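Local coordinates for protein endoglycosidase (Bacteroides thetaiotaomicron, PDB 6Q64) that probably hydrolyses glycosidic bonds in complex N-glycans, as an endoglycosidase of glycoside hydrolase family 18 with a TIM-barrel fold, at residues Ile40-Glu48 with Asn85-Met93; Gln203-Gln214 with Asp238-Lys246. The protein carries 1 engineered substitution. All coordinates share one frame; numbering follows the deposited sequence.

Interaction 1: Ile40-Glu48 with Asn85-Met93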
# COMPACT_ATOMS: atom_id res chain seq x y z
N ILE A 40 -31.22 -1.11 -4.55
CA ILE A 40 -30.13 -0.69 -5.47
C ILE A 40 -29.03 -1.74 -5.38
O ILE A 40 -28.70 -2.12 -4.27
CB ILE A 40 -29.67 0.74 -5.08
CG1 ILE A 40 -30.74 1.79 -5.42
CG2 ILE A 40 -28.35 1.08 -5.75
CD1 ILE A 40 -31.59 2.27 -4.25
N PRO A 41 -28.50 -2.30 -6.50
CA PRO A 41 -27.42 -3.28 -6.43
C PRO A 41 -26.13 -2.56 -6.01
O PRO A 41 -26.11 -1.37 -5.97
CB PRO A 41 -27.37 -3.89 -7.85
CG PRO A 41 -27.80 -2.74 -8.70
CD PRO A 41 -28.89 -2.05 -7.89
N LEU A 42 -25.06 -3.28 -5.68
CA LEU A 42 -23.91 -2.61 -5.02
C LEU A 42 -23.26 -1.70 -6.04
O LEU A 42 -23.05 -0.51 -5.72
CB LEU A 42 -22.91 -3.62 -4.44
CG LEU A 42 -23.43 -4.38 -3.23
CD1 LEU A 42 -22.43 -5.43 -2.80
CD2 LEU A 42 -23.76 -3.43 -2.09
N ILE A 43 -22.96 -2.21 -7.23
CA ILE A 43 -22.17 -1.41 -8.19
C ILE A 43 -22.88 -0.07 -8.43
O ILE A 43 -22.20 0.85 -8.84
CB ILE A 43 -21.90 -2.20 -9.48
CG1 ILE A 43 -20.83 -1.50 -10.32
CG2 ILE A 43 -23.19 -2.42 -10.25
CD1 ILE A 43 -20.26 -2.37 -11.40
N GLU A 44 -24.17 0.07 -8.12
CA GLU A 44 -24.94 1.34 -8.34
C GLU A 44 -25.01 2.18 -7.05
O GLU A 44 -25.41 3.35 -7.12
CB GLU A 44 -26.36 1.05 -8.87
CG GLU A 44 -26.45 0.61 -10.33
CD GLU A 44 -27.85 0.31 -10.88
OE1 GLU A 44 -28.85 0.88 -10.40
OE2 GLU A 44 -27.95 -0.51 -11.80
N ALA A 45 -24.68 1.62 -5.88
CA ALA A 45 -24.93 2.26 -4.56
C ALA A 45 -23.80 3.26 -4.23
O ALA A 45 -22.66 3.00 -4.61
CB ALA A 45 -25.07 1.19 -3.50
N GLN A 46 -24.11 4.38 -3.57
CA GLN A 46 -23.18 5.53 -3.38
C GLN A 46 -22.97 5.86 -1.91
O GLN A 46 -21.92 6.44 -1.60
CB GLN A 46 -23.72 6.78 -4.08
CG GLN A 46 -24.04 6.55 -5.56
CD GLN A 46 -22.90 5.94 -6.35
OE1 GLN A 46 -21.73 5.99 -5.98
NE2 GLN A 46 -23.24 5.33 -7.47
N THR A 47 -23.92 5.53 -1.04
CA THR A 47 -23.91 5.90 0.39
C THR A 47 -24.71 4.88 1.17
O THR A 47 -25.59 4.24 0.57
CB THR A 47 -24.56 7.27 0.63
OG1 THR A 47 -25.95 7.15 0.34
CG2 THR A 47 -23.96 8.37 -0.21
N GLU A 48 -24.47 4.82 2.48
CA GLU A 48 -25.28 4.06 3.47
C GLU A 48 -26.80 4.24 3.25
O GLU A 48 -27.56 3.36 3.70
CB GLU A 48 -24.83 4.49 4.88
CG GLU A 48 -25.27 3.53 5.97
CD GLU A 48 -24.21 3.26 7.03
OE1 GLU A 48 -23.84 4.23 7.74
OE2 GLU A 48 -23.72 2.08 7.11
N ASN A 85 -20.38 -1.08 -15.31
CA ASN A 85 -20.49 -2.31 -16.14
C ASN A 85 -19.42 -3.25 -15.60
O ASN A 85 -19.83 -4.29 -15.08
CB ASN A 85 -20.45 -2.05 -17.66
CG ASN A 85 -21.74 -1.52 -18.27
OD1 ASN A 85 -22.35 -2.17 -19.12
ND2 ASN A 85 -22.18 -0.33 -17.88
N ASN A 86 -18.13 -2.86 -15.62
CA ASN A 86 -17.03 -3.76 -15.13
C ASN A 86 -16.60 -3.46 -13.67
O ASN A 86 -15.96 -2.43 -13.40
CB ASN A 86 -15.81 -3.79 -16.07
CG ASN A 86 -14.92 -4.99 -15.78
OD1 ASN A 86 -15.23 -5.81 -14.91
ND2 ASN A 86 -13.81 -5.12 -16.49
N ALA A 87 -16.87 -4.41 -12.76
CA ALA A 87 -16.52 -4.39 -11.32
C ALA A 87 -15.01 -4.15 -11.13
O ALA A 87 -14.66 -3.44 -10.18
CB ALA A 87 -16.94 -5.67 -10.62
N GLN A 88 -14.17 -4.70 -12.01
CA GLN A 88 -12.69 -4.57 -12.02
C GLN A 88 -12.20 -3.11 -11.94
O GLN A 88 -11.00 -2.92 -11.64
CB GLN A 88 -12.17 -5.28 -13.28
CG GLN A 88 -10.67 -5.19 -13.51
CD GLN A 88 -10.27 -5.99 -14.73
OE1 GLN A 88 -10.83 -5.78 -15.82
NE2 GLN A 88 -9.35 -6.93 -14.55
N ASN A 89 -13.03 -2.10 -12.22
CA ASN A 89 -12.57 -0.68 -12.34
C ASN A 89 -13.01 0.13 -11.10
O ASN A 89 -12.90 1.39 -11.09
CB ASN A 89 -13.05 -0.06 -13.66
CG ASN A 89 -12.66 -0.84 -14.90
OD1 ASN A 89 -13.48 -1.55 -15.47
ND2 ASN A 89 -11.42 -0.69 -15.37
N TYR A 90 -13.48 -0.57 -10.08
CA TYR A 90 -14.15 0.02 -8.89
C TYR A 90 -13.44 -0.37 -7.58
O TYR A 90 -13.30 -1.61 -7.26
CB TYR A 90 -15.57 -0.55 -8.82
CG TYR A 90 -16.59 0.12 -9.69
CD1 TYR A 90 -16.77 -0.27 -11.01
CD2 TYR A 90 -17.42 1.10 -9.18
CE1 TYR A 90 -17.72 0.33 -11.80
CE2 TYR A 90 -18.39 1.71 -9.96
CZ TYR A 90 -18.53 1.33 -11.28
OH TYR A 90 -19.49 1.96 -12.04
N LEU A 91 -13.04 0.62 -6.78
CA LEU A 91 -12.51 0.33 -5.42
C LEU A 91 -13.60 -0.38 -4.62
O LEU A 91 -13.27 -1.37 -3.91
CB LEU A 91 -12.13 1.63 -4.70
CG LEU A 91 -10.96 2.41 -5.30
CD1 LEU A 91 -10.83 3.74 -4.58
CD2 LEU A 91 -9.66 1.62 -5.23
N LYS A 92 -14.86 0.07 -4.76
CA LYS A 92 -15.98 -0.34 -3.87
C LYS A 92 -16.38 -1.80 -4.14
O LYS A 92 -17.09 -2.40 -3.31
CB LYS A 92 -17.16 0.63 -3.99
CG LYS A 92 -17.93 0.64 -5.31
CD LYS A 92 -19.32 1.24 -5.19
CE LYS A 92 -19.97 1.51 -6.53
NZ LYS A 92 -21.05 2.53 -6.45
N MSE A 93 -15.89 -2.36 -5.26
CA MSE A 93 -16.21 -3.73 -5.65
C MSE A 93 -15.07 -4.69 -5.35
O MSE A 93 -15.12 -5.86 -5.69
CB MSE A 93 -16.54 -3.82 -7.16
CG MSE A 93 -17.85 -3.14 -7.60
SE MSE A 93 -19.38 -3.50 -6.42
CE MSE A 93 -19.87 -2.02 -5.26

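Interaction 2: Gln203-Gln214 with Asp238-Lys246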
# COMPACT_ATOMS: atom_id res chain seq x y z
N GLN A 203 21.54 5.46 2.01
CA GLN A 203 21.81 5.58 3.47
C GLN A 203 20.53 5.58 4.32
O GLN A 203 19.43 5.85 3.80
CB GLN A 203 22.76 6.75 3.76
CG GLN A 203 22.21 8.17 3.71
CD GLN A 203 23.36 9.16 3.55
OE1 GLN A 203 24.52 8.76 3.50
NE2 GLN A 203 23.07 10.45 3.44
N THR A 204 20.70 5.21 5.59
CA THR A 204 19.67 5.30 6.65
C THR A 204 19.06 6.68 6.61
O THR A 204 19.82 7.65 6.51
CB THR A 204 20.23 5.05 8.05
OG1 THR A 204 20.84 3.77 7.94
CG2 THR A 204 19.22 4.94 9.17
N ILE A 205 17.74 6.74 6.73
CA ILE A 205 16.97 8.01 6.84
C ILE A 205 16.86 8.35 8.33
O ILE A 205 16.18 7.61 9.08
CB ILE A 205 15.61 7.89 6.12
CG1 ILE A 205 15.77 7.36 4.69
CG2 ILE A 205 14.88 9.23 6.11
CD1 ILE A 205 14.56 6.60 4.22
N SER A 206 17.52 9.45 8.71
CA SER A 206 17.72 9.96 10.09
C SER A 206 18.46 11.27 9.97
O SER A 206 19.21 11.44 9.02
CB SER A 206 18.53 9.04 10.96
OG SER A 206 19.89 9.07 10.56
N PRO A 207 18.33 12.21 10.92
CA PRO A 207 19.09 13.46 10.84
C PRO A 207 20.61 13.19 10.69
O PRO A 207 21.32 14.03 10.16
CB PRO A 207 18.73 14.20 12.15
CG PRO A 207 17.38 13.59 12.57
CD PRO A 207 17.39 12.16 12.06
N SER A 208 21.04 11.99 11.08
CA SER A 208 22.46 11.55 11.15
C SER A 208 22.87 10.93 9.80
O SER A 208 24.07 10.85 9.52
CB SER A 208 22.61 10.65 12.40
OG SER A 208 23.58 9.62 12.25
N GLY A 209 21.90 10.58 8.95
CA GLY A 209 22.17 10.01 7.60
C GLY A 209 21.61 10.87 6.47
O GLY A 209 22.18 11.88 6.17
N ASN A 210 20.51 10.47 5.86
CA ASN A 210 19.81 11.22 4.79
C ASN A 210 18.85 12.21 5.43
O ASN A 210 17.68 11.88 5.56
CB ASN A 210 19.04 10.24 3.90
CG ASN A 210 18.58 10.84 2.59
OD1 ASN A 210 18.53 12.06 2.43
ND2 ASN A 210 18.22 9.95 1.67
N ASN A 211 19.33 13.37 5.85
CA ASN A 211 18.48 14.31 6.63
C ASN A 211 17.40 14.87 5.71
O ASN A 211 16.45 15.49 6.27
CB ASN A 211 19.25 15.49 7.22
CG ASN A 211 18.42 16.36 8.15
OD1 ASN A 211 17.66 15.83 9.01
ND2 ASN A 211 18.59 17.70 8.04
N LYS A 212 17.55 14.75 4.39
CA LYS A 212 16.63 15.42 3.41
C LYS A 212 15.40 14.52 3.33
O LYS A 212 14.28 14.97 3.61
CB LYS A 212 17.28 15.80 2.07
CG LYS A 212 18.13 14.73 1.40
CD LYS A 212 19.15 15.25 0.39
CE LYS A 212 20.12 14.14 0.05
NZ LYS A 212 20.73 14.37 -1.27
N MSE A 213 15.66 13.23 3.11
CA MSE A 213 14.61 12.24 3.22
C MSE A 213 13.97 12.25 4.62
O MSE A 213 12.85 11.81 4.78
CB MSE A 213 15.13 10.86 2.81
CG MSE A 213 14.05 9.97 2.19
SE MSE A 213 13.00 10.77 0.69
CE MSE A 213 14.66 10.65 -0.28
N GLN A 214 14.65 12.77 5.64
CA GLN A 214 14.12 12.75 6.99
C GLN A 214 13.08 13.85 7.15
O GLN A 214 12.02 13.60 7.76
CB GLN A 214 15.26 12.89 8.00
CG GLN A 214 14.82 13.21 9.43
CD GLN A 214 14.23 12.00 10.15
OE1 GLN A 214 14.58 10.85 9.89
NE2 GLN A 214 13.33 12.29 11.08
N ASP A 238 13.54 -0.70 4.71
CA ASP A 238 14.62 -1.17 5.63
C ASP A 238 15.64 -0.03 5.90
O ASP A 238 16.30 -0.08 6.93
CB ASP A 238 15.27 -2.46 5.12
CG ASP A 238 15.67 -2.39 3.66
OD1 ASP A 238 14.76 -2.30 2.80
OD2 ASP A 238 16.88 -2.34 3.38
N LEU A 239 15.73 0.99 5.04
CA LEU A 239 16.61 2.17 5.21
C LEU A 239 16.01 3.15 6.21
O LEU A 239 16.66 4.17 6.51
CB LEU A 239 16.76 2.84 3.84
CG LEU A 239 17.46 1.97 2.81
CD1 LEU A 239 17.45 2.62 1.43
CD2 LEU A 239 18.87 1.70 3.27
N LEU A 240 14.80 2.93 6.69
CA LEU A 240 14.27 3.80 7.76
C LEU A 240 15.12 3.60 9.04
O LEU A 240 15.39 2.45 9.42
CB LEU A 240 12.78 3.51 7.98
CG LEU A 240 11.83 4.05 6.90
CD1 LEU A 240 10.44 3.43 7.04
CD2 LEU A 240 11.70 5.56 6.93
N SER A 241 15.54 4.69 9.69
CA SER A 241 16.04 4.65 11.08
C SER A 241 14.93 4.17 12.01
O SER A 241 13.78 4.33 11.66
CB SER A 241 16.55 5.98 11.52
OG SER A 241 15.48 6.89 11.73
N THR A 242 15.28 3.59 13.15
CA THR A 242 14.34 3.12 14.19
C THR A 242 13.32 4.25 14.43
O THR A 242 12.11 3.99 14.38
CB THR A 242 15.11 2.69 15.46
OG1 THR A 242 16.13 1.73 15.20
CG2 THR A 242 14.24 2.01 16.48
N GLU A 243 13.80 5.46 14.69
CA GLU A 243 12.93 6.57 15.14
C GLU A 243 12.03 6.98 13.99
O GLU A 243 10.84 7.24 14.24
CB GLU A 243 13.73 7.79 15.61
CG GLU A 243 14.18 7.68 17.05
CD GLU A 243 13.09 7.21 17.99
OE1 GLU A 243 12.05 7.93 18.06
OE2 GLU A 243 13.27 6.10 18.61
N THR A 244 12.61 7.11 12.80
CA THR A 244 11.90 7.59 11.58
C THR A 244 10.84 6.53 11.22
O THR A 244 9.70 6.90 10.87
CB THR A 244 12.91 7.94 10.48
OG1 THR A 244 13.97 8.78 10.95
CG2 THR A 244 12.26 8.66 9.33
N SER A 245 11.15 5.26 11.39
CA SER A 245 10.20 4.14 11.18
C SER A 245 8.90 4.38 11.98
O SER A 245 7.84 3.92 11.54
CB SER A 245 10.85 2.81 11.48
OG SER A 245 10.59 2.40 12.82
N LYS A 246 8.94 5.05 13.12
CA LYS A 246 7.70 5.27 13.91
C LYS A 246 6.76 6.21 13.14
O LYS A 246 5.59 6.26 13.47
CB LYS A 246 8.01 5.81 15.30
CG LYS A 246 8.75 4.81 16.18
CD LYS A 246 9.13 5.34 17.55
CE LYS A 246 9.71 4.26 18.45
NZ LYS A 246 10.85 4.78 19.21

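Interaction 1: Ile40-Glu48 with Asn85-Met93
I43 and M93 mark the closest backbone approach, CA to CA 6.9 Å, where an irregular turn ahead of helix 53-65 meets the long loop between strands 72-76 and 100-102 of the TIM barrel. The two loops are joined by side chains reaching across from both directions. K92 sends an extended chain into the turn at I43-A45, and its NZ donates to two backbone carbonyls there. Toward I43 O, at 3.1 Å from NZ, the ammonium comes in above the carbonyl plane, 69° out of it, and so misses the lone pairs. The second bond, K92 NZ to A45 O, is modelled at a very short 2.5 Å, so its exact length is doubtful. F120 of helix 112-123 adds a cation-pi contact to the same lysine, and D117 of that helix accepts from the backbone N atoms of L91 and K92. I43 works in the other direction. With CG1 anti to the backbone N (chi1 -167°), the longer branch passes over one face of the Y90 ring in a CH-pi contact, CG1 lying 4.0 Å from the ring centroid and 18° off the normal. CD1 continues across the rim, 3.7 Å from Y90 CE1. Selenomethionine M93, bent at chi2 and chi3, packs beside both residues of the turn, L42 and I43: SE lies 4.2 Å from I43 CB, and CE rests 3.5 Å from L42 CB.

Interaction 2: Gln203-Gln214 with Asp238-Lys246
L239 opens the contact with its carbonyl: L239 O accepts from I205 N at 2.8 Å, nearly straight at the hydrogen (165°) and almost in line with the C=O. The same oxygen lies 3.2 Å from T204 CA in a CA-H...O contact, so the backbone of T204-I205 is held against it at two points. L240 pairs with I205 in a single beta bridge, CA to CA 5.1 Å. L240 CB points away from the other loop, yet CD2 still meets I205 CD1, and I217 of helix 211-224 touches both side chains. S241 completes the bridge, its N donating to I205 O at 3.1 Å; the two bonds flank L240 in the pattern of a parallel pair. S241 OG sits between the backbone N and the carbonyl carbon (chi1 72°), a rotation that lets it give a weak bond to I205 O while accepting from T244 N as the N-cap of the short, weakly bonded helix 242-245. Its CB also packs against S206 CB and T204 CG2. T244, in the first turn of that helix, donates from OG1 to Q214 OE1; the modelled 2.4 Å is very short, so the length is doubtful. Q214 reaches it by bending at chi2 (75°), and its amide is steadied from the other end by the bond from NE2 to E218. The T244 and I205 side chains cross at about a right angle, with T244 CG2 4.2 Å from I205 CG2. Together these contacts tie together the beta-alpha connections, loop and helix start, that follow the neighbouring parallel strands 184-189 and 230-235, beyond the C-terminal ends of TIM-barrel strands, the end that carries the active site in this fold.

In the fold
The two contacts lie on opposite sides of the chain's centre, their own centres 41 Å apart and their nearest atoms about 24 Å apart. They come in series along one TIM-barrel domain. Interaction 1 joins the N-terminal lead-in to the loop between strands 72-76 and 100-102, the first two of the barrel in chain order. Interaction 2 comes later and links the connections after strands 184-189 and 230-235, the fourth and fifth. No segment is shared, and the chain between them supplies strands 100-102, 128-135 and 184-189 of the eight-stranded parallel sheet. The first thus joins the start of the modelled chain to a connection between strands; the second joins the connections after two adjacent strands.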